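PDB 1WX1: nicotinate-nucleotide--dimethylbenzimidazole phosphoribosyltransferase from Thermus thermophilus HB8, which probably catalyses the transfer of the phosphoribosyl group of nicotinate mononucleotide to 5,6-dimethylbenzimidazole, giving alpha-ribazole 5'-phosphate and nicotinate in cobalamin biosynthesis. Local coordinates for residues 37-40 / 41-45; 132-135 / 136-140; 282-285 / 286-290. All coordinates share one frame; numbering follows the deposited sequence.

How the interactions relate
All three are local contacts within one phosphoribosyltransferase chain built round a parallel sheet, and they follow one another along the sequence. Interaction 1 closes the turn between helix 24-37 and strand 47-54, interaction 2 is the capped first turns of helix 133-152, and interaction 3 lies on helix 281-290. None touches another. The centres of interactions 1 and 2 are 35 Å apart. Those of interactions 2 and 3 are 25 Å apart, their nearest atoms about 15 Å. All lie away from Glu304, the predicted proton acceptor; the sodium ion is about 13 Å from the Thr132 side chain of interaction 2. Each pairs an arginine with a glutamate four residues away, the glutamate coming first in interaction 2.

Interaction 1: 37-40 / 41-45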
ATOM      1  N   GLN A  37      11.557  17.296  -6.535  1.00 25.61           N
ATOM      2  CA  GLN A  37      12.487  17.075  -7.634  1.00 25.99           C
ATOM      3  C   GLN A  37      12.602  18.285  -8.555  1.00 27.63           C
ATOM      4  O   GLN A  37      13.557  18.399  -9.322  1.00 27.44           O
ATOM      5  CB  GLN A  37      12.062  15.870  -8.467  1.00 24.83           C
ATOM      6  CG  GLN A  37      11.914  14.578  -7.691  1.00 27.55           C
ATOM      7  CD  GLN A  37      11.858  13.373  -8.609  1.00 27.76           C
ATOM      8  OE1 GLN A  37      11.563  13.498  -9.801  1.00 26.55           O
ATOM      9  NE2 GLN A  37      12.140  12.196  -8.060  1.00 30.44           N
ATOM     10  N   GLY A  38      11.622  19.179  -8.486  1.00 27.57           N
ATOM     11  CA  GLY A  38      11.643  20.356  -9.337  1.00 27.75           C
ATOM     12  C   GLY A  38      11.287  20.001 -10.768  1.00 28.58           C
ATOM     13  O   GLY A  38      11.773  20.621 -11.707  1.00 27.78           O
ATOM     14  N   ARG A  39      10.427  19.001 -10.931  1.00 27.93           N
ATOM     15  CA  ARG A  39       9.997  18.546 -12.254  1.00 28.38           C
ATOM     16  C   ARG A  39       8.496  18.286 -12.194  1.00 26.97           C
ATOM     17  O   ARG A  39       8.022  17.649 -11.264  1.00 24.48           O
ATOM     18  CB  ARG A  39      10.686  17.233 -12.603  1.00 32.00           C
ATOM     19  CG  ARG A  39      12.109  17.151 -12.140  1.00 36.92           C
ATOM     20  CD  ARG A  39      12.533  15.696 -12.022  1.00 42.08           C
ATOM     21  NE  ARG A  39      12.732  15.074 -13.320  1.00 45.32           N
ATOM     22  CZ  ARG A  39      13.194  13.835 -13.495  1.00 47.61           C
ATOM     23  NH1 ARG A  39      13.525  13.091 -12.439  1.00 46.91           N
ATOM     24  NH2 ARG A  39      13.224  13.291 -14.714  1.00 46.68           N
ATOM     25  N   VAL A  40       7.759  18.766 -13.190  1.00 26.01           N
ATOM     26  CA  VAL A  40       6.317  18.555 -13.222  1.00 25.51           C
ATOM     27  C   VAL A  40       6.005  17.075 -13.415  1.00 25.11           C
ATOM     28  O   VAL A  40       4.948  16.597 -13.006  1.00 25.62           O
ATOM     29  CB  VAL A  40       5.642  19.374 -14.346  1.00 28.76           C
ATOM     30  CG1 VAL A  40       4.168  19.020 -14.441  1.00 28.14           C
ATOM     31  CG2 VAL A  40       5.800  20.859 -14.057  1.00 29.72           C
ATOM     32  N   LYS A  41       6.932  16.351 -14.035  1.00 23.30           N
ATOM     33  CA  LYS A  41       6.767  14.919 -14.241  1.00 22.49           C
ATOM     34  C   LYS A  41       7.878  14.203 -13.471  1.00 23.21           C
ATOM     35  O   LYS A  41       8.906  13.831 -14.035  1.00 22.01           O
ATOM     36  CB  LYS A  41       6.830  14.571 -15.732  1.00 23.90           C
ATOM     37  CG  LYS A  41       5.641  15.115 -16.530  1.00 26.14           C
ATOM     38  CD  LYS A  41       5.636  14.600 -17.963  1.00 29.47           C
ATOM     39  CE  LYS A  41       4.446  15.149 -18.741  1.00 31.21           C
ATOM     40  NZ  LYS A  41       4.341  14.553 -20.107  1.00 34.48           N
ATOM     41  N   PRO A  42       7.672  14.002 -12.161  1.00 22.21           N
ATOM     42  CA  PRO A  42       8.650  13.337 -11.297  1.00 22.04           C
ATOM     43  C   PRO A  42       8.894  11.901 -11.725  1.00 21.71           C
ATOM     44  O   PRO A  42       8.019  11.253 -12.305  1.00 19.56           O
ATOM     45  CB  PRO A  42       8.009  13.396  -9.904  1.00 22.01           C
ATOM     46  CG  PRO A  42       6.839  14.335 -10.044  1.00 24.81           C
ATOM     47  CD  PRO A  42       6.391  14.177 -11.460  1.00 23.19           C
ATOM     48  N   GLU A  43      10.092  11.410 -11.429  1.00 23.09           N
ATOM     49  CA  GLU A  43      10.462  10.043 -11.751  1.00 25.17           C
ATOM     50  C   GLU A  43      11.242   9.457 -10.577  1.00 22.65           C
ATOM     51  O   GLU A  43      12.117  10.112 -10.015  1.00 19.97           O
ATOM     52  CB  GLU A  43      11.315  10.008 -13.022  1.00 31.34           C
ATOM     53  CG  GLU A  43      10.595  10.559 -14.252  1.00 38.51           C
ATOM     54  CD  GLU A  43      11.386  10.374 -15.532  1.00 42.50           C
ATOM     55  OE1 GLU A  43      11.670   9.212 -15.895  1.00 47.01           O
ATOM     56  OE2 GLU A  43      11.722  11.389 -16.178  1.00 45.64           O
ATOM     57  N   LEU A  44      10.892   8.234 -10.195  1.00 21.36           N
ATOM     58  CA  LEU A  44      11.559   7.553  -9.097  1.00 20.49           C
ATOM     59  C   LEU A  44      12.028   6.191  -9.570  1.00 21.48           C
ATOM     60  O   LEU A  44      11.497   5.633 -10.529  1.00 21.98           O
ATOM     61  CB  LEU A  44      10.610   7.379  -7.911  1.00 19.39           C
ATOM     62  CG  LEU A  44      10.235   8.644  -7.136  1.00 20.93           C
ATOM     63  CD1 LEU A  44       9.222   8.284  -6.049  1.00 20.64           C
ATOM     64  CD2 LEU A  44      11.484   9.263  -6.518  1.00 21.01           C
ATOM     65  N   GLY A  45      13.033   5.656  -8.895  1.00 19.81           N
ATOM     66  CA  GLY A  45      13.534   4.353  -9.273  1.00 19.71           C
ATOM     67  C   GLY A  45      13.973   3.582  -8.050  1.00 18.63           C
ATOM     68  O   GLY A  45      13.198   3.375  -7.113  1.00 17.26           O
TER
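Lys41 follows Val40 at the bend of the chain, and its carbonyl O lies 3.9 Å above one face of the Arg39 guanidinium, offset toward the rim. At Pro42 the ring is wedged against the first segment: Pro42 CD lies 3.2 Å from Val40 O, CG approaches Arg39 O, and CB and CA lie against Gln37 OE1. The ring also packs on Ala34 of helix 24-37.

Glu43 is gripped by both its backbone and its carboxylate. Its N donates to Gln37 OE1 at 3.0 Å, while Gln37 NE2 returns a bond of 2.9 Å to Glu43 O, so the side-chain amide pairs with both polar backbone atoms of one residue. The second bond is fairly straight (166°) and its acceptor lies in the Gln37 amide plane, although NE2 sits above the plane of the Glu43 carbonyl. Gln37 reaches this far because its chain is extended beyond CG (chi2 -165°); the two bonds together fix the rotation of its amide. Arg39 crosses Glu43 at about a right angle. The arginine chain bends at chi3 (73°), bringing Arg39 NH2 to a salt bridge of 2.8 Å with Glu43 OE2, while Arg39 NH1 makes a weak bond to Gln37 OE1.

Leu44 sets its CD2 methyl 3.4 Å from Gln37 NE2, and its side chain packs on Leu33 of helix 24-37. With Gly38 leaving helical geometry at positive phi, this is the turn that follows the C-terminal end of helix 24-37 and leads the chain back toward strand 47-54, an alpha-to-beta connection of this alpha/beta fold.

Interaction 2: 132-135 / 136-140; sequences TPEE and AERAL
Glu134 and Arg138, one helical turn apart, lay a carboxylate obliquely against a guanidinium, the two planes 28° apart. Two oxygens meet two nitrogens: Arg138 NH2 donates to the syn lone pair of Glu134 OE1 at 2.9 Å, close to the guanidinium plane, while Arg138 NE meets Glu134 OE2 at 2.7 Å in a bond weak in angle (123°). This bidentate salt bridge depends on bent chains. Glu134 leaves with CG opposite its backbone N and folds at chi2 (-83°), and Arg138 turns at chi3 to run back along the helix.

Glu135 approaches the same guanidinium differently. Its CG packs 3.5 Å from Arg138 NH2, with the carboxylate plane turned well away from that of the guanidinium. OE2 is joined to NH2 through a water, which donates to the carboxylate and lies in plane at the guanidinium edge.

The other oxygen, Glu135 OE1, accepts from Thr132 N at 2.9 Å, and Thr132 OG1 in turn accepts from Glu135 N at 3.2 Å. These reciprocal bonds form a capping box with Thr132 as N-cap. From Ala136 N to Thr132 O onward, regular i to i+4 backbone bonds follow.

Beyond the cap, Glu135 OE1 also has a salt bridge to Arg119. The buried side of this start of helix 133-152 packs Ala136 on helix 218-225, while Ala139 and Leu140 meet helix 228-242.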
ATOM      1  N   THR A 132      26.890  10.335  26.057  1.00 16.52           N
ATOM      2  CA  THR A 132      27.411  11.695  26.166  1.00 18.10           C
ATOM      3  C   THR A 132      27.091  12.440  24.868  1.00 18.13           C
ATOM      4  O   THR A 132      26.816  11.819  23.837  1.00 15.62           O
ATOM      5  CB  THR A 132      28.942  11.724  26.343  1.00 18.54           C
ATOM      6  OG1 THR A 132      29.563  11.167  25.177  1.00 18.78           O
ATOM      7  CG2 THR A 132      29.361  10.937  27.576  1.00 20.65           C
ATOM      8  N   PRO A 133      27.105  13.781  24.905  1.00 18.67           N
ATOM      9  CA  PRO A 133      26.815  14.552  23.693  1.00 18.68           C
ATOM     10  C   PRO A 133      27.802  14.203  22.576  1.00 18.12           C
ATOM     11  O   PRO A 133      27.446  14.185  21.401  1.00 19.22           O
ATOM     12  CB  PRO A 133      26.952  15.996  24.170  1.00 21.03           C
ATOM     13  CG  PRO A 133      26.463  15.910  25.592  1.00 20.18           C
ATOM     14  CD  PRO A 133      27.167  14.660  26.088  1.00 19.40           C
ATOM     15  N   GLU A 134      29.043  13.915  22.959  1.00 17.92           N
ATOM     16  CA  GLU A 134      30.094  13.560  22.010  1.00 18.64           C
ATOM     17  C   GLU A 134      29.775  12.241  21.299  1.00 17.38           C
ATOM     18  O   GLU A 134      30.010  12.093  20.092  1.00 16.44           O
ATOM     19  CB  GLU A 134      31.431  13.463  22.753  1.00 22.60           C
ATOM     20  CG  GLU A 134      32.655  13.250  21.880  1.00 26.86           C
ATOM     21  CD  GLU A 134      32.870  11.796  21.506  1.00 30.63           C
ATOM     22  OE1 GLU A 134      32.461  10.908  22.287  1.00 31.50           O
ATOM     23  OE2 GLU A 134      33.470  11.540  20.442  1.00 33.81           O
ATOM     24  N   GLU A 135      29.239  11.283  22.045  1.00 15.14           N
ATOM     25  CA  GLU A 135      28.878   9.992  21.468  1.00 15.41           C
ATOM     26  C   GLU A 135      27.671  10.166  20.545  1.00 15.85           C
ATOM     27  O   GLU A 135      27.593   9.542  19.489  1.00 14.52           O
ATOM     28  CB  GLU A 135      28.576   8.988  22.589  1.00 17.75           C
ATOM     29  CG  GLU A 135      29.805   8.706  23.462  1.00 18.57           C
ATOM     30  CD  GLU A 135      29.512   7.836  24.673  1.00 19.73           C
ATOM     31  OE1 GLU A 135      28.448   8.004  25.303  1.00 21.14           O
ATOM     32  OE2 GLU A 135      30.366   6.994  25.010  1.00 19.88           O
ATOM     33  N   ALA A 136      26.731  11.019  20.943  1.00 14.31           N
ATOM     34  CA  ALA A 136      25.557  11.270  20.112  1.00 15.59           C
ATOM     35  C   ALA A 136      26.013  11.874  18.778  1.00 15.74           C
ATOM     36  O   ALA A 136      25.491  11.521  17.718  1.00 15.96           O
ATOM     37  CB  ALA A 136      24.591  12.222  20.826  1.00 16.70           C
ATOM     38  N   GLU A 137      26.991  12.779  18.825  1.00 16.31           N
ATOM     39  CA  GLU A 137      27.496  13.390  17.593  1.00 16.45           C
ATOM     40  C   GLU A 137      28.091  12.326  16.672  1.00 15.13           C
ATOM     41  O   GLU A 137      27.856  12.339  15.464  1.00 13.98           O
ATOM     42  CB  GLU A 137      28.557  14.452  17.900  1.00 16.42           C
ATOM     43  CG  GLU A 137      29.271  15.022  16.665  1.00 19.70           C
ATOM     44  CD  GLU A 137      28.369  15.838  15.732  1.00 23.34           C
ATOM     45  OE1 GLU A 137      28.838  16.202  14.631  1.00 22.17           O
ATOM     46  OE2 GLU A 137      27.205  16.125  16.090  1.00 23.64           O
ATOM     47  N   ARG A 138      28.859  11.398  17.233  1.00 13.91           N
ATOM     48  CA  ARG A 138      29.447  10.351  16.406  1.00 14.02           C
ATOM     49  C   ARG A 138      28.369   9.473  15.781  1.00 12.59           C
ATOM     50  O   ARG A 138      28.495   9.055  14.627  1.00 13.55           O
ATOM     51  CB  ARG A 138      30.428   9.500  17.220  1.00 15.18           C
ATOM     52  CG  ARG A 138      31.791  10.167  17.408  1.00 17.88           C
ATOM     53  CD  ARG A 138      32.792   9.211  18.045  1.00 22.81           C
ATOM     54  NE  ARG A 138      32.616   9.152  19.491  1.00 28.21           N
ATOM     55  CZ  ARG A 138      32.877   8.082  20.234  1.00 31.92           C
ATOM     56  NH1 ARG A 138      33.323   6.964  19.670  1.00 30.27           N
ATOM     57  NH2 ARG A 138      32.700   8.132  21.548  1.00 30.18           N
ATOM     58  N   ALA A 139      27.309   9.197  16.534  1.00 11.65           N
ATOM     59  CA  ALA A 139      26.212   8.378  16.015  1.00 14.44           C
ATOM     60  C   ALA A 139      25.502   9.116  14.876  1.00 15.60           C
ATOM     61  O   ALA A 139      25.153   8.516  13.854  1.00 14.36           O
ATOM     62  CB  ALA A 139      25.214   8.053  17.132  1.00 12.37           C
ATOM     63  N   LEU A 140      25.284  10.416  15.065  1.00 14.46           N
ATOM     64  CA  LEU A 140      24.629  11.241  14.055  1.00 14.45           C
ATOM     65  C   LEU A 140      25.425  11.219  12.752  1.00 14.18           C
ATOM     66  O   LEU A 140      24.861  11.038  11.674  1.00 14.03           O
ATOM     67  CB  LEU A 140      24.515  12.683  14.544  1.00 16.89           C
ATOM     68  CG  LEU A 140      23.799  13.666  13.617  1.00 19.45           C
ATOM     69  CD1 LEU A 140      22.305  13.559  13.832  1.00 20.35           C
ATOM     70  CD2 LEU A 140      24.262  15.086  13.922  1.00 25.12           C
TER
HETATM   71  O   HOH W   1      32.627   6.007  23.361  1.00 44.02           O

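Interaction 3: 282-285 / 286-290; sequences GHRH and QLEAL
Leu287 lays its CD1 methyl over one face of the His283 imidazole, a CH-pi contact with the carbon 4.2 Å from the ring centroid and 16° off the ring normal. The methyl is set toward the rim, nearest His283 CE1. The histidine can turn its ring toward the following turn because CG stands opposite the backbone N (chi1 -159°), even though its CB leads away from 286-290.

Gln286 reaches the same ring from another direction. Its OE1 comes to the edge, in the ring plane, 3.2 Å from His283 CD2, with the amide turned 74° from the imidazole. The extended chain also passes close over Gly282 O, Gln286 CG to Gly282 O being 3.3 Å. Both imidazole nitrogens are engaged, ND1 with Ser278 N and NE2 with Thr255 OG1; Gln286 NE2 bonds to Thr175 OG1 and Phe252 O. The ring and amide are thereby held in place from outside the helix.

These residues lie on the buried side of helix 281-290, which follows strand 272-274, the outermost on its side of the parallel sheet within this chain; Leu287 also packs on Ala274 of that strand and Leu249 of the adjacent one. Backbone bonds run i to i+4, such as Leu287 N to His283 O at 3.0 Å.

Arg284 and Glu288 make an exposed pair. Bends at chi2 and chi3 fold the Arg284 chain over Glu288, itself bent at chi2, whose CG lies 3.8 Å from Arg284 CD. The charged ends form only a long salt bridge, Arg284 NH1 to Glu288 OE2 at 3.9 Å, their planes nearly perpendicular. A water in plane at the guanidinium edge accepts from Arg284 NH1; its link to Glu288 OE2 is too short to be certain.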
ATOM      1  N   GLY A 282       2.133   5.770  20.411  1.00 21.96           N
ATOM      2  CA  GLY A 282       2.807   7.037  20.193  1.00 21.60           C
ATOM      3  C   GLY A 282       3.074   7.449  18.756  1.00 19.98           C
ATOM      4  O   GLY A 282       3.346   8.619  18.490  1.00 17.95           O
ATOM      5  N   HIS A 283       2.996   6.507  17.821  1.00 19.68           N
ATOM      6  CA  HIS A 283       3.255   6.816  16.417  1.00 19.45           C
ATOM      7  C   HIS A 283       2.285   7.871  15.872  1.00 19.68           C
ATOM      8  O   HIS A 283       2.670   8.819  15.200  1.00 17.62           O
ATOM      9  CB  HIS A 283       3.123   5.522  15.612  1.00 18.28           C
ATOM     10  CG  HIS A 283       3.855   5.667  14.304  1.00 17.90           C
ATOM     11  ND1 HIS A 283       3.531   4.970  13.187  1.00 17.95           N
ATOM     12  CD2 HIS A 283       4.943   6.496  14.009  1.00 17.67           C
ATOM     13  CE1 HIS A 283       4.403   5.371  12.242  1.00 17.42           C
ATOM     14  NE2 HIS A 283       5.260   6.285  12.706  1.00 17.55           N
ATOM     15  N   ARG A 284       0.996   7.722  16.160  1.00 20.59           N
ATOM     16  CA  ARG A 284       0.019   8.689  15.670  1.00 23.69           C
ATOM     17  C   ARG A 284       0.341  10.104  16.154  1.00 23.04           C
ATOM     18  O   ARG A 284       0.197  11.068  15.400  1.00 21.82           O
ATOM     19  CB  ARG A 284      -1.401   8.304  16.105  1.00 28.33           C
ATOM     20  CG  ARG A 284      -2.451   9.357  15.741  1.00 34.58           C
ATOM     21  CD  ARG A 284      -2.518   9.619  14.231  1.00 39.30           C
ATOM     22  NE  ARG A 284      -3.415   8.689  13.545  1.00 45.22           N
ATOM     23  CZ  ARG A 284      -3.584   8.639  12.225  1.00 46.42           C
ATOM     24  NH1 ARG A 284      -2.912   9.465  11.433  1.00 47.24           N
ATOM     25  NH2 ARG A 284      -4.435   7.769  11.695  1.00 47.16           N
ATOM     26  N   HIS A 285       0.781  10.229  17.404  1.00 20.28           N
ATOM     27  CA  HIS A 285       1.122  11.536  17.955  1.00 21.58           C
ATOM     28  C   HIS A 285       2.275  12.167  17.192  1.00 21.23           C
ATOM     29  O   HIS A 285       2.275  13.371  16.932  1.00 18.55           O
ATOM     30  CB  HIS A 285       1.501  11.416  19.432  1.00 24.57           C
ATOM     31  CG  HIS A 285       0.364  11.001  20.310  1.00 29.58           C
ATOM     32  ND1 HIS A 285      -0.765  11.773  20.477  1.00 33.65           N
ATOM     33  CD2 HIS A 285       0.178   9.893  21.066  1.00 30.66           C
ATOM     34  CE1 HIS A 285      -1.598  11.160  21.299  1.00 35.31           C
ATOM     35  NE2 HIS A 285      -1.049  10.015  21.669  1.00 34.41           N
ATOM     36  N   GLN A 286       3.263  11.350  16.843  1.00 18.38           N
ATOM     37  CA  GLN A 286       4.419  11.839  16.104  1.00 17.71           C
ATOM     38  C   GLN A 286       4.008  12.335  14.722  1.00 16.43           C
ATOM     39  O   GLN A 286       4.435  13.405  14.285  1.00 16.80           O
ATOM     40  CB  GLN A 286       5.451  10.726  15.939  1.00 17.66           C
ATOM     41  CG  GLN A 286       6.019  10.188  17.242  1.00 17.16           C
ATOM     42  CD  GLN A 286       6.919   9.001  16.997  1.00 16.82           C
ATOM     43  OE1 GLN A 286       6.586   8.131  16.203  1.00 15.65           O
ATOM     44  NE2 GLN A 286       8.056   8.954  17.679  1.00 16.84           N
ATOM     45  N   LEU A 287       3.197  11.539  14.033  1.00 16.83           N
ATOM     46  CA  LEU A 287       2.741  11.894  12.698  1.00 18.65           C
ATOM     47  C   LEU A 287       1.871  13.148  12.727  1.00 19.25           C
ATOM     48  O   LEU A 287       1.922  13.965  11.806  1.00 20.48           O
ATOM     49  CB  LEU A 287       1.982  10.727  12.066  1.00 18.35           C
ATOM     50  CG  LEU A 287       2.838   9.487  11.770  1.00 18.77           C
ATOM     51  CD1 LEU A 287       1.991   8.452  11.068  1.00 20.74           C
ATOM     52  CD2 LEU A 287       4.038   9.869  10.900  1.00 19.78           C
ATOM     53  N   GLU A 288       1.077  13.303  13.782  1.00 21.08           N
ATOM     54  CA  GLU A 288       0.235  14.490  13.911  1.00 23.65           C
ATOM     55  C   GLU A 288       1.130  15.710  14.133  1.00 22.62           C
ATOM     56  O   GLU A 288       0.897  16.770  13.556  1.00 21.71           O
ATOM     57  CB  GLU A 288      -0.752  14.329  15.077  1.00 27.38           C
ATOM     58  CG  GLU A 288      -1.869  13.330  14.800  1.00 33.93           C
ATOM     59  CD  GLU A 288      -2.810  13.789  13.683  1.00 40.14           C
ATOM     60  OE1 GLU A 288      -3.546  14.782  13.873  1.00 43.05           O
ATOM     61  OE2 GLU A 288      -2.815  13.159  12.608  1.00 42.54           O
ATOM     62  N   ALA A 289       2.165  15.556  14.952  1.00 21.10           N
ATOM     63  CA  ALA A 289       3.085  16.655  15.220  1.00 21.15           C
ATOM     64  C   ALA A 289       3.789  17.074  13.931  1.00 22.52           C
ATOM     65  O   ALA A 289       4.114  18.250  13.733  1.00 20.70           O
ATOM     66  CB  ALA A 289       4.116  16.237  16.269  1.00 21.53           C
ATOM     67  N   LEU A 290       4.026  16.103  13.055  1.00 21.25           N
ATOM     68  CA  LEU A 290       4.691  16.370  11.785  1.00 21.89           C
ATOM     69  C   LEU A 290       3.682  16.791  10.720  1.00 22.32           C
ATOM     70  O   LEU A 290       4.062  17.303   9.670  1.00 22.65           O
ATOM     71  CB  LEU A 290       5.450  15.122  11.316  1.00 21.72           C
ATOM     72  CG  LEU A 290       6.763  14.814  12.048  1.00 23.96           C
ATOM     73  CD1 LEU A 290       7.183  13.376  11.788  1.00 25.60           C
ATOM     74  CD2 LEU A 290       7.839  15.784  11.599  1.00 22.69           C
TER
HETATM   75  O   HOH W   2      -1.526  11.735  11.099  1.00 36.66           O